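Local coordinates for protein PKS (PDB 5YDA) that is the broadly selective acyltransferase domain of the splenocin polyketide synthase and probably passes extender-unit acyl groups to a carrier protein, at residues Asp272-Leu277 with Phe288-Met293; Gly167-Phe172 with Arg225-Ala230; Val353-Gly358 with Asp377-Leu382; Asn260-Cys265 with Arg384-Gly389. All blocks are in the same frame, centred on the assembly; numbering follows the deposited sequence.

Interaction 1 of 4, residues Asp272-Leu277 with Phe288-Met293; sequences DAVDRL and FRRLRM
Arg290 reaches across to Asp275 and Val274, and its guanidinium makes the one hydrogen bond between the segments. NH2 donates to Asp275 OD1 at 2.8 Å, with an N-H...O angle of 145°. The bond belongs to a salt bridge, and the acceptor is met nearly head-on, almost in line with its C-O bond. Asp275 OD1 lies close to the guanidinium plane; the carboxylate and guanidinium planes are 32° apart, and NH2 alone of the nitrogens bonds Asp275. NE, too, has a partner: Glu278, one turn further along the helix, salt-bridges it through OE1. Helix 271-283 and the edge strand 288-290 are the last helix and last strand of a ferredoxin-like beta-alpha-beta-beta-alpha-beta subdomain, whose antiparallel sheet has strand order 2-3-1-4. Leaving that edge with CG anti to the backbone N (chi1 178°), the Arg290 chain bends at chi2 and chi3 to bring its planar end against the helix. There Val274 CG1 lies over one face, 3.3 Å above the plane and nearer its rim than its centre; the methyl is 3.6 Å from Arg290 NE. Val274 also packs on Leu254 of strand 254-261.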
loop_
_atom_site.group_PDB
_atom_site.type_symbol
_atom_site.label_atom_id
_atom_site.label_comp_id
_atom_site.label_asym_id
_atom_site.label_seq_id
_atom_site.Cartn_x
_atom_site.Cartn_y
_atom_site.Cartn_z
ATOM N N ASP A 272 -17.799 25.064 -7.622
ATOM C CA ASP A 272 -17.877 26.471 -7.227
ATOM C C ASP A 272 -17.492 26.661 -5.765
ATOM O O ASP A 272 -16.716 27.559 -5.427
ATOM C CB ASP A 272 -19.289 27.017 -7.461
ATOM C CG ASP A 272 -19.569 27.316 -8.919
ATOM O OD1 ASP A 272 -18.606 27.360 -9.726
ATOM O OD2 ASP A 272 -20.761 27.521 -9.254
ATOM N N ALA A 273 -18.066 25.848 -4.880
ATOM C CA ALA A 273 -17.728 25.933 -3.465
ATOM C C ALA A 273 -16.245 25.644 -3.230
ATOM O O ALA A 273 -15.610 26.278 -2.380
ATOM C CB ALA A 273 -18.602 24.968 -2.664
ATOM N N VAL A 274 -15.674 24.700 -3.982
ATOM C CA VAL A 274 -14.262 24.372 -3.805
ATOM C C VAL A 274 -13.391 25.527 -4.286
ATOM O O VAL A 274 -12.382 25.865 -3.646
ATOM C CB VAL A 274 -13.922 23.047 -4.522
ATOM C CG1 VAL A 274 -12.416 22.876 -4.676
ATOM C CG2 VAL A 274 -14.497 21.865 -3.755
ATOM N N ASP A 275 -13.774 26.159 -5.411
ATOM C CA ASP A 275 -13.096 27.370 -5.877
ATOM C C ASP A 275 -13.032 28.428 -4.779
ATOM O O ASP A 275 -11.974 29.013 -4.518
ATOM C CB ASP A 275 -13.808 27.950 -7.104
ATOM C CG ASP A 275 -13.564 27.145 -8.366
ATOM O OD1 ASP A 275 -12.631 26.320 -8.382
ATOM O OD2 ASP A 275 -14.300 27.353 -9.354
ATOM N N ARG A 276 -14.159 28.677 -4.112
ATOM C CA ARG A 276 -14.164 29.737 -3.114
ATOM C C ARG A 276 -13.343 29.352 -1.896
ATOM O O ARG A 276 -12.642 30.198 -1.334
ATOM C CB ARG A 276 -15.596 30.109 -2.723
ATOM C CG ARG A 276 -16.366 30.717 -3.890
ATOM C CD ARG A 276 -17.839 30.979 -3.607
ATOM N NE ARG A 276 -18.380 30.169 -2.529
ATOM C CZ ARG A 276 -19.361 29.291 -2.685
ATOM N NH1 ARG A 276 -19.931 29.084 -3.868
ATOM N NH2 ARG A 276 -19.770 28.597 -1.623
ATOM N N LEU A 277 -13.409 28.086 -1.473
ATOM C CA LEU A 277 -12.533 27.630 -0.400
ATOM C C LEU A 277 -11.066 27.864 -0.748
ATOM O O LEU A 277 -10.283 28.321 0.093
ATOM C CB LEU A 277 -12.779 26.150 -0.118
ATOM C CG LEU A 277 -11.799 25.536 0.890
ATOM C CD1 LEU A 277 -11.968 26.207 2.259
ATOM C CD2 LEU A 277 -11.993 24.031 1.005
ATOM N N PHE A 288 -2.340 24.022 -0.298
ATOM C CA PHE A 288 -3.392 23.122 -0.756
ATOM C C PHE A 288 -3.093 22.739 -2.190
ATOM O O PHE A 288 -2.345 23.426 -2.887
ATOM C CB PHE A 288 -4.786 23.761 -0.681
ATOM C CG PHE A 288 -4.981 24.928 -1.626
ATOM C CD1 PHE A 288 -5.402 24.728 -2.937
ATOM C CD2 PHE A 288 -4.747 26.232 -1.197
ATOM C CE1 PHE A 288 -5.573 25.809 -3.810
ATOM C CE2 PHE A 288 -4.927 27.318 -2.059
ATOM C CZ PHE A 288 -5.334 27.110 -3.364
ATOM N N ARG A 289 -3.704 21.648 -2.638
ATOM C CA ARG A 289 -3.598 21.322 -4.050
ATOM C C ARG A 289 -4.872 20.619 -4.486
ATOM O O ARG A 289 -5.334 19.685 -3.821
ATOM C CB ARG A 289 -2.360 20.456 -4.339
ATOM C CG ARG A 289 -2.085 20.286 -5.844
ATOM C CD ARG A 289 -1.036 19.206 -6.135
ATOM N NE ARG A 289 -1.218 18.033 -5.278
ATOM C CZ ARG A 289 -1.974 16.980 -5.591
ATOM N NH1 ARG A 289 -2.624 16.944 -6.750
ATOM N NH2 ARG A 289 -2.081 15.960 -4.749
ATOM N N ARG A 290 -5.447 21.096 -5.584
ATOM C CA ARG A 290 -6.606 20.454 -6.184
ATOM C C ARG A 290 -6.241 19.036 -6.602
ATOM O O ARG A 290 -5.276 18.834 -7.347
ATOM C CB ARG A 290 -7.078 21.271 -7.393
ATOM C CG ARG A 290 -8.263 20.678 -8.136
ATOM C CD ARG A 290 -9.540 20.850 -7.345
ATOM N NE ARG A 290 -9.832 22.263 -7.133
ATOM C CZ ARG A 290 -10.620 22.984 -7.927
ATOM N NH1 ARG A 290 -11.194 22.411 -8.977
ATOM N NH2 ARG A 290 -10.837 24.271 -7.670
ATOM N N LEU A 291 -6.973 18.048 -6.095
ATOM C CA LEU A 291 -6.784 16.689 -6.594
ATOM C C LEU A 291 -7.207 16.644 -8.061
ATOM O O LEU A 291 -8.190 17.274 -8.457
ATOM C CB LEU A 291 -7.576 15.680 -5.744
ATOM C CG LEU A 291 -7.263 15.663 -4.225
ATOM C CD1 LEU A 291 -7.598 14.320 -3.562
ATOM C CD2 LEU A 291 -5.811 16.030 -3.929
ATOM N N ARG A 292 -6.427 15.950 -8.889
ATOM C CA ARG A 292 -6.667 16.038 -10.328
ATOM C C ARG A 292 -7.918 15.297 -10.757
ATOM O O ARG A 292 -8.492 15.642 -11.789
ATOM C CB ARG A 292 -5.487 15.504 -11.160
ATOM C CG ARG A 292 -4.085 16.058 -10.843
ATOM C CD ARG A 292 -3.613 15.666 -9.464
ATOM N NE ARG A 292 -3.751 14.231 -9.255
ATOM C CZ ARG A 292 -3.972 13.635 -8.082
ATOM N NH1 ARG A 292 -4.095 14.279 -6.948
ATOM N NH2 ARG A 292 -4.080 12.322 -8.048
ATOM N N MET A 293 -8.364 14.311 -9.998
ATOM C CA MET A 293 -9.619 13.648 -10.335
ATOM C C MET A 293 -10.797 14.589 -10.104
ATOM O O MET A 293 -11.067 14.942 -8.946
ATOM C CB MET A 293 -9.785 12.378 -9.503
ATOM C CG MET A 293 -11.090 11.655 -9.764
ATOM S SD MET A 293 -11.149 10.989 -11.450
ATOM C CE MET A 293 -12.856 10.429 -11.502
#

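Interaction 2 of 4, residues Gly167-Phe172 with Arg225-Ala230; sequences GSTAAF and RIRLIA
The guanidinium of Arg227 has the Thr169 methyl CG2 over one face, 3.9 Å above the plane and displaced toward the rim, while the Phe172 ring is met obliquely by Ile226 CG2, 4.1 Å from ring atom CD2. A third flat group belongs to the helix itself: Ile229 CD1 sits over the centre of the Arg225 guanidinium. The Thr169 and Arg227 side chains cross at about a right angle, with Thr169 OG1 only 3.3 Å from Arg227 CG, a van der Waals approach. The polar end of Arg227 looks to other groups, NH2 bonding to Ala151 O and NH1 salt-bridging Glu224. Here the first turn of helix 169-188 packs on the last turns of helix 215-231, in the larger alpha/beta part of the acyltransferase domain. Ser168 is the N-cap of the former, its OG taking the N-H of Ala171 at 3.1 Å and 153°. Ile226 carries most of the apolar packing. With CG1 beside the backbone N (chi1 -67°), its CD1 reaches Phe172 CB at 3.6 Å, and CG2 comes against Thr169 CA at 3.9 Å. On the same helix Arg225 bonds Ser200 OG and Thr349 OG1; it stands 25 residues past Ser200, consistent with the arginine that in malonyl-type acyltransferases pairs with the extender carboxylate.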
loop_
_atom_site.group_PDB
_atom_site.type_symbol
_atom_site.label_atom_id
_atom_site.label_comp_id
_atom_site.label_asym_id
_atom_site.label_seq_id
_atom_site.Cartn_x
_atom_site.Cartn_y
_atom_site.Cartn_z
ATOM N N GLY A 167 -7.474 8.712 -14.660
ATOM C CA GLY A 167 -8.725 8.789 -13.918
ATOM C C GLY A 167 -9.923 8.025 -14.475
ATOM O O GLY A 167 -11.054 8.268 -14.044
ATOM N N SER A 168 -9.721 7.111 -15.420
ATOM C CA SER A 168 -10.820 6.291 -15.914
ATOM C C SER A 168 -11.121 5.142 -14.951
ATOM O O SER A 168 -10.346 4.836 -14.045
ATOM C CB SER A 168 -10.481 5.713 -17.283
ATOM O OG SER A 168 -9.408 4.795 -17.145
ATOM N N THR A 169 -12.263 4.489 -15.169
ATOM C CA THR A 169 -12.580 3.286 -14.400
ATOM C C THR A 169 -11.424 2.287 -14.445
ATOM O O THR A 169 -11.026 1.730 -13.411
ATOM C CB THR A 169 -13.869 2.647 -14.938
ATOM O OG1 THR A 169 -14.897 3.643 -15.043
ATOM C CG2 THR A 169 -14.344 1.527 -14.015
ATOM N N ALA A 170 -10.851 2.082 -15.633
ATOM C CA ALA A 170 -9.751 1.139 -15.787
ATOM C C ALA A 170 -8.516 1.577 -15.001
ATOM O O ALA A 170 -7.797 0.734 -14.441
ATOM C CB ALA A 170 -9.406 0.986 -17.270
ATOM N N ALA A 171 -8.234 2.890 -14.974
ATOM C CA ALA A 171 -7.054 3.369 -14.265
ATOM C C ALA A 171 -7.143 3.024 -12.786
ATOM O O ALA A 171 -6.152 2.609 -12.174
ATOM C CB ALA A 171 -6.881 4.885 -14.454
ATOM N N PHE A 172 -8.328 3.179 -12.190
ATOM C CA PHE A 172 -8.431 2.911 -10.766
ATOM C C PHE A 172 -8.536 1.419 -10.493
ATOM O O PHE A 172 -7.979 0.941 -9.499
ATOM C CB PHE A 172 -9.609 3.676 -10.168
ATOM C CG PHE A 172 -9.373 5.150 -10.088
ATOM C CD1 PHE A 172 -8.391 5.660 -9.242
ATOM C CD2 PHE A 172 -10.106 6.029 -10.874
ATOM C CE1 PHE A 172 -8.153 7.026 -9.171
ATOM C CE2 PHE A 172 -9.881 7.393 -10.810
ATOM C CZ PHE A 172 -8.903 7.896 -9.956
ATOM N N ARG A 225 -18.650 1.307 -8.299
ATOM C CA ARG A 225 -18.454 2.371 -7.324
ATOM C C ARG A 225 -17.696 3.535 -7.957
ATOM O O ARG A 225 -18.100 4.698 -7.836
ATOM C CB ARG A 225 -17.709 1.823 -6.107
ATOM C CG ARG A 225 -17.426 2.858 -5.057
ATOM C CD ARG A 225 -16.671 2.225 -3.905
ATOM N NE ARG A 225 -16.401 3.173 -2.838
ATOM C CZ ARG A 225 -15.318 3.943 -2.772
ATOM N NH1 ARG A 225 -14.393 3.868 -3.713
ATOM N NH2 ARG A 225 -15.159 4.782 -1.748
ATOM N N ILE A 226 -16.635 3.219 -8.699
ATOM C CA ILE A 226 -15.826 4.237 -9.363
ATOM C C ILE A 226 -16.658 5.014 -10.373
ATOM O O ILE A 226 -16.611 6.248 -10.415
ATOM C CB ILE A 226 -14.600 3.575 -10.014
ATOM C CG1 ILE A 226 -13.663 3.038 -8.926
ATOM C CG2 ILE A 226 -13.916 4.522 -10.987
ATOM C CD1 ILE A 226 -12.720 1.956 -9.409
ATOM N N ARG A 227 -17.442 4.308 -11.200
ATOM C CA ARG A 227 -18.254 5.006 -12.200
ATOM C C ARG A 227 -19.296 5.902 -11.547
ATOM O O ARG A 227 -19.551 7.013 -12.026
ATOM C CB ARG A 227 -18.948 4.014 -13.134
ATOM C CG ARG A 227 -18.006 3.179 -13.968
ATOM C CD ARG A 227 -18.803 2.230 -14.837
ATOM N NE ARG A 227 -17.946 1.602 -15.832
ATOM C CZ ARG A 227 -17.826 0.295 -15.982
ATOM N NH1 ARG A 227 -18.523 -0.525 -15.201
ATOM N NH2 ARG A 227 -17.030 -0.187 -16.919
ATOM N N LEU A 228 -19.919 5.432 -10.460
ATOM C CA LEU A 228 -20.918 6.248 -9.769
ATOM C C LEU A 228 -20.285 7.481 -9.120
ATOM O O LEU A 228 -20.872 8.569 -9.136
ATOM C CB LEU A 228 -21.663 5.412 -8.729
ATOM C CG LEU A 228 -22.612 4.350 -9.321
ATOM C CD1 LEU A 228 -23.145 3.427 -8.236
ATOM C CD2 LEU A 228 -23.778 5.004 -10.081
ATOM N N ILE A 229 -19.091 7.341 -8.548
ATOM C CA ILE A 229 -18.416 8.516 -8.008
ATOM C C ILE A 229 -18.060 9.482 -9.134
ATOM O O ILE A 229 -18.358 10.677 -9.059
ATOM C CB ILE A 229 -17.179 8.100 -7.188
ATOM C CG1 ILE A 229 -17.615 7.561 -5.821
ATOM C CG2 ILE A 229 -16.240 9.283 -7.010
ATOM C CD1 ILE A 229 -16.559 6.747 -5.093
ATOM N N ALA A 230 -17.456 8.971 -10.215
ATOM C CA ALA A 230 -17.026 9.853 -11.300
ATOM C C ALA A 230 -18.209 10.568 -11.944
ATOM O O ALA A 230 -18.111 11.748 -12.294
ATOM C CB ALA A 230 -16.241 9.073 -12.357
#

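Interaction 3 of 4, residues Val353-Gly358 with Asp377-Leu382; sequences VRFADG and DSLTKL
Two helices that precede and follow strand 369-372 of the parallel core in the alpha/beta-hydrolase-like part of this domain meet at their N-terminal turns, where the Phe355 ring of helix 355-366 packs against Leu379 and Leu382 of helix 378-387. The outer end and one flank of the ring do the touching. Phe355 CZ lies 3.9 Å from Leu379 CD2, and Phe355 CE1 is 4.1 Å from the other methyl, Leu379 CD1, so both branches of Leu379 bear on that end. Almost one turn on, Leu382 offers CD1 to Phe355 CE2 at 4.0 Å, with Leu382 CB also 4.0 Å from Phe355 CE2. The two leucines, three residues apart, thus hold the ring from one helix side: the Leu382 and Phe355 side chains cross at about a right angle, those of Leu379 and Phe355 on a slant. The first torsion of Phe355, which places CG anti to the backbone N (chi1 -176°), carries the ring across toward helix 378-387. The end of the Leu379 chain approaches the phenyl although its CB does not point at it.

The hydrogen bonds nearby belong to the helix start. Glu372, at the end of the intervening strand, accepts from Leu379 N and Thr380 OG1 and so ties down the opening turn of helix 378-387. Phe355 also meets the imidazole of His199, their planes at about 45°. His199 adjoins Ser200 in a GxSxG sequence, consistent with the nucleophile elbow of acyltransferases, which places this buried contact next to the probable active-site turn.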
loop_
_atom_site.group_PDB
_atom_site.type_symbol
_atom_site.label_atom_id
_atom_site.label_comp_id
_atom_site.label_asym_id
_atom_site.label_seq_id
_atom_site.Cartn_x
_atom_site.Cartn_y
_atom_site.Cartn_z
ATOM N N VAL A 353 -13.311 9.927 5.572
ATOM C CA VAL A 353 -12.264 8.931 5.785
ATOM C C VAL A 353 -11.456 9.353 7.016
ATOM O O VAL A 353 -10.655 10.295 6.965
ATOM C CB VAL A 353 -11.370 8.778 4.543
ATOM C CG1 VAL A 353 -10.259 7.794 4.796
ATOM C CG2 VAL A 353 -12.200 8.319 3.339
ATOM N N ARG A 354 -11.668 8.658 8.129
ATOM C CA ARG A 354 -10.897 8.892 9.347
ATOM C C ARG A 354 -9.598 8.076 9.326
ATOM O O ARG A 354 -9.350 7.205 10.160
ATOM C CB ARG A 354 -11.738 8.560 10.572
ATOM C CG ARG A 354 -13.073 9.311 10.645
ATOM C CD ARG A 354 -12.879 10.704 11.217
ATOM N NE ARG A 354 -14.026 11.580 10.964
ATOM C CZ ARG A 354 -14.027 12.892 11.190
ATOM N NH1 ARG A 354 -15.113 13.616 10.931
ATOM N NH2 ARG A 354 -12.939 13.478 11.678
ATOM N N PHE A 355 -8.728 8.392 8.365
ATOM C CA PHE A 355 -7.513 7.592 8.227
ATOM C C PHE A 355 -6.533 7.828 9.382
ATOM O O PHE A 355 -5.958 6.874 9.921
ATOM C CB PHE A 355 -6.827 7.879 6.895
ATOM C CG PHE A 355 -5.636 7.010 6.663
ATOM C CD1 PHE A 355 -5.795 5.715 6.202
ATOM C CD2 PHE A 355 -4.357 7.472 6.939
ATOM C CE1 PHE A 355 -4.707 4.909 6.004
ATOM C CE2 PHE A 355 -3.264 6.662 6.733
ATOM C CZ PHE A 355 -3.438 5.375 6.266
ATOM N N ALA A 356 -6.299 9.093 9.753
ATOM C CA ALA A 356 -5.337 9.391 10.815
ATOM C C ALA A 356 -5.722 8.702 12.123
ATOM O O ALA A 356 -4.871 8.104 12.797
ATOM C CB ALA A 356 -5.227 10.904 11.020
ATOM N N ASP A 357 -7.006 8.780 12.499
ATOM C CA ASP A 357 -7.476 8.038 13.662
ATOM C C ASP A 357 -7.289 6.538 13.469
ATOM O O ASP A 357 -6.886 5.826 14.401
ATOM C CB ASP A 357 -8.945 8.359 13.933
ATOM C CG ASP A 357 -9.153 9.798 14.339
ATOM O OD1 ASP A 357 -8.224 10.384 14.938
ATOM O OD2 ASP A 357 -10.237 10.350 14.047
ATOM N N GLY A 358 -7.592 6.034 12.269
ATOM C CA GLY A 358 -7.392 4.620 12.010
ATOM C C GLY A 358 -5.954 4.185 12.227
ATOM O O GLY A 358 -5.701 3.128 12.809
ATOM N N ASP A 377 4.595 5.922 -1.441
ATOM C CA ASP A 377 4.743 6.002 0.002
ATOM C C ASP A 377 3.770 7.014 0.587
ATOM O O ASP A 377 4.051 7.624 1.625
ATOM C CB ASP A 377 6.178 6.377 0.386
ATOM C CG ASP A 377 6.580 7.766 -0.128
ATOM O OD1 ASP A 377 5.777 8.431 -0.833
ATOM O OD2 ASP A 377 7.710 8.192 0.167
ATOM N N SER A 378 2.622 7.211 -0.058
ATOM C CA SER A 378 1.721 8.263 0.400
ATOM C C SER A 378 1.113 7.939 1.764
ATOM O O SER A 378 0.969 8.835 2.601
ATOM C CB SER A 378 0.635 8.516 -0.649
ATOM O OG SER A 378 -0.194 7.365 -0.803
ATOM N N LEU A 379 0.746 6.679 2.022
ATOM C CA LEU A 379 0.189 6.367 3.343
ATOM C C LEU A 379 1.273 6.276 4.408
ATOM O O LEU A 379 1.013 6.561 5.587
ATOM C CB LEU A 379 -0.603 5.056 3.316
ATOM C CG LEU A 379 -1.810 4.991 2.381
ATOM C CD1 LEU A 379 -2.620 3.713 2.662
ATOM C CD2 LEU A 379 -2.680 6.239 2.488
ATOM N N THR A 380 2.486 5.885 4.003
ATOM C CA THR A 380 3.626 5.850 4.918
ATOM C C THR A 380 3.926 7.235 5.496
ATOM O O THR A 380 4.193 7.366 6.697
ATOM C CB THR A 380 4.843 5.289 4.171
ATOM O OG1 THR A 380 4.556 3.948 3.771
ATOM C CG2 THR A 380 6.105 5.315 5.028
ATOM N N LYS A 381 3.867 8.286 4.659
ATOM C CA LYS A 381 4.087 9.648 5.157
ATOM C C LYS A 381 2.999 10.060 6.140
ATOM O O LYS A 381 3.290 10.673 7.177
ATOM C CB LYS A 381 4.145 10.649 4.003
ATOM C CG LYS A 381 5.390 10.607 3.122
ATOM C CD LYS A 381 5.049 11.248 1.767
ATOM C CE LYS A 381 6.082 12.230 1.260
ATOM N NZ LYS A 381 7.300 11.611 0.701
ATOM N N LEU A 382 1.738 9.742 5.827
ATOM C CA LEU A 382 0.653 10.057 6.754
ATOM C C LEU A 382 0.859 9.349 8.089
ATOM O O LEU A 382 0.643 9.941 9.157
ATOM C CB LEU A 382 -0.700 9.669 6.147
ATOM C CG LEU A 382 -1.071 10.297 4.794
ATOM C CD1 LEU A 382 -2.355 9.627 4.229
ATOM C CD2 LEU A 382 -1.214 11.850 4.904
#

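Interaction 4 of 4, residues Asn260-Cys265 with Arg384-Gly389; sequences NSPVAC and RARLDG
The hairpin joining strands 254-261 and 264-269 comes up against the end of helix 378-387, closest at Ser261 and Arg386, whose CA atoms are 5.4 Å apart. Residues Ser261 to Ala264 form a type I beta turn, closed by Ala264 N donating to Ser261 O at 3.1 Å. A classic beta bulge overlaps it: Asn260 N donates to Ala264 O at 3.0 Å, and Ser261 N donates to the same Ala264 O at 3.2 Å. Across from this tightly bonded loop, Ala385 and Arg386 lie on the last turns of the helix.

Pro262, at the exposed corner of the turn, does most of the touching. Its CD packs on the helix backbone, 3.7 Å from Arg386 CA, and reaches the Arg386 chain at CD, 4.0 Å away. The Arg386 side chain leaves with CG anti to the backbone N (chi1 -179°) and bends at chi2, and its aliphatic part passes the proline ring at about a right angle; it also touches Ala360 of helix 355-366. Beside the proline, the Ala385 methyl CB meets Ser261 OG at 3.8 Å. That hydroxyl already has a partner in its own loop: with chi1 at 85°, OG accepts the N-H of Val263 at 3.2 Å in a nearly straight bond of 167°, an ST turn.

The turn spends several of its hydrogen bonds on its own shape and presents a proline ring, which has no N-H to give, toward the helix. What passes between the segments is mostly van der Waals packing, so the fit probably depends on surface shape more than on bond direction.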
loop_
_atom_site.group_PDB
_atom_site.type_symbol
_atom_site.label_atom_id
_atom_site.label_comp_id
_atom_site.label_asym_id
_atom_site.label_seq_id
_atom_site.Cartn_x
_atom_site.Cartn_y
_atom_site.Cartn_z
ATOM N N ASN A 260 -6.431 12.879 7.195
ATOM C CA ASN A 260 -5.374 11.942 6.839
ATOM C C ASN A 260 -4.191 11.929 7.801
ATOM O O ASN A 260 -3.635 10.856 8.053
ATOM C CB ASN A 260 -4.892 12.240 5.419
ATOM C CG ASN A 260 -5.932 11.859 4.384
ATOM O OD1 ASN A 260 -6.832 11.067 4.682
ATOM N ND2 ASN A 260 -5.844 12.430 3.186
ATOM N N SER A 261 -3.781 13.088 8.331
ATOM C CA SER A 261 -2.685 13.209 9.289
ATOM C C SER A 261 -2.737 14.607 9.906
ATOM O O SER A 261 -3.515 15.459 9.441
ATOM C CB SER A 261 -1.325 12.975 8.621
ATOM O OG SER A 261 -0.848 14.179 8.048
ATOM N N PRO A 262 -1.937 14.893 10.942
ATOM C CA PRO A 262 -1.951 16.252 11.527
ATOM C C PRO A 262 -1.645 17.379 10.537
ATOM O O PRO A 262 -1.850 18.539 10.892
ATOM C CB PRO A 262 -0.875 16.174 12.619
ATOM C CG PRO A 262 -0.918 14.743 13.069
ATOM C CD PRO A 262 -1.165 13.951 11.777
ATOM N N VAL A 263 -1.186 17.092 9.321
ATOM C CA VAL A 263 -0.904 18.149 8.356
ATOM C C VAL A 263 -1.567 17.856 7.016
ATOM O O VAL A 263 -1.074 18.301 5.973
ATOM C CB VAL A 263 0.618 18.333 8.150
ATOM C CG1 VAL A 263 1.297 18.857 9.433
ATOM C CG2 VAL A 263 1.269 17.023 7.661
ATOM N N ALA A 264 -2.664 17.093 7.007
ATOM C CA ALA A 264 -3.258 16.714 5.727
ATOM C C ALA A 264 -4.727 16.355 5.904
ATOM O O ALA A 264 -5.076 15.506 6.731
ATOM C CB ALA A 264 -2.503 15.534 5.101
ATOM N N CYS A 265 -5.583 16.994 5.121
ATOM C CA CYS A 265 -6.975 16.586 5.054
ATOM C C CYS A 265 -7.468 16.920 3.657
ATOM O O CYS A 265 -6.777 17.587 2.886
ATOM C CB CYS A 265 -7.802 17.247 6.162
ATOM S SG CYS A 265 -7.884 19.012 6.006
ATOM N N ARG A 384 3.755 8.295 9.407
ATOM C CA ARG A 384 4.874 8.901 10.122
ATOM C C ARG A 384 4.456 10.215 10.777
ATOM O O ARG A 384 4.858 10.503 11.908
ATOM C CB ARG A 384 6.056 9.120 9.173
ATOM C CG ARG A 384 6.750 7.844 8.703
ATOM C CD ARG A 384 8.213 8.113 8.468
ATOM N NE ARG A 384 8.874 7.087 7.657
ATOM C CZ ARG A 384 8.930 7.076 6.321
ATOM N NH1 ARG A 384 9.572 6.087 5.728
ATOM N NH2 ARG A 384 8.360 8.040 5.569
ATOM N N ALA A 385 3.645 11.020 10.084
ATOM C CA ALA A 385 3.172 12.273 10.666
ATOM C C ALA A 385 2.299 12.019 11.889
ATOM O O ALA A 385 2.466 12.671 12.925
ATOM C CB ALA A 385 2.400 13.090 9.624
ATOM N N ARG A 386 1.370 11.063 11.798
ATOM C CA ARG A 386 0.469 10.818 12.919
ATOM C C ARG A 386 1.172 10.128 14.085
ATOM O O ARG A 386 0.790 10.332 15.240
ATOM C CB ARG A 386 -0.725 9.971 12.464
ATOM C CG ARG A 386 -1.734 9.675 13.576
ATOM C CD ARG A 386 -2.261 10.981 14.220
ATOM N NE ARG A 386 -3.311 10.711 15.199
ATOM C CZ ARG A 386 -3.083 10.305 16.450
ATOM N NH1 ARG A 386 -1.837 10.122 16.885
ATOM N NH2 ARG A 386 -4.101 10.071 17.273
ATOM N N LEU A 387 2.176 9.300 13.808
ATOM C CA LEU A 387 2.798 8.438 14.806
ATOM C C LEU A 387 4.136 8.977 15.301
ATOM O O LEU A 387 4.867 8.261 15.982
ATOM C CB LEU A 387 2.995 7.033 14.236
ATOM C CG LEU A 387 1.929 5.959 14.429
ATOM C CD1 LEU A 387 0.599 6.547 14.801
ATOM C CD2 LEU A 387 1.811 5.089 13.191
ATOM N N ASP A 388 4.493 10.196 14.928
ATOM C CA ASP A 388 5.658 10.886 15.479
ATOM C C ASP A 388 5.506 11.012 17.000
ATOM O O ASP A 388 4.407 11.326 17.464
ATOM C CB ASP A 388 5.755 12.273 14.824
ATOM C CG ASP A 388 7.041 12.994 15.145
ATOM O OD1 ASP A 388 7.096 13.658 16.211
ATOM O OD2 ASP A 388 7.979 12.913 14.308
ATOM N N GLY A 389 6.520 10.722 17.808
ATOM C CA GLY A 389 7.667 9.923 17.478
ATOM C C GLY A 389 7.515 8.692 18.363
ATOM O O GLY A 389 8.090 8.582 19.445
#

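Overall arrangement
Interactions 3 and 4 form one cluster, their centres 7 Å apart, sharing helix 378-387. They touch directly: Ala356 CB lies 3.4 Å from Asn260 O, and Phe355 CD2 is 3.6 Å from that same oxygen. Asn260 OD1, beside the turn of interaction 4, bonds His199 NE2, and Phe355 of interaction 3 meets the same imidazole, next to the probable nucleophile elbow at Ser200. Interaction 2 reaches that elbow through Arg225, which bonds Ser200 OG; its centre is about 22 Å from that of interaction 3. Interactions 1 and 4 each have one segment on the same ferredoxin-like sheet. Interaction 1 joins interaction 2 through Met293, whose CE is 3.7 Å from Ala230 CB, linking the small subdomain to the large one.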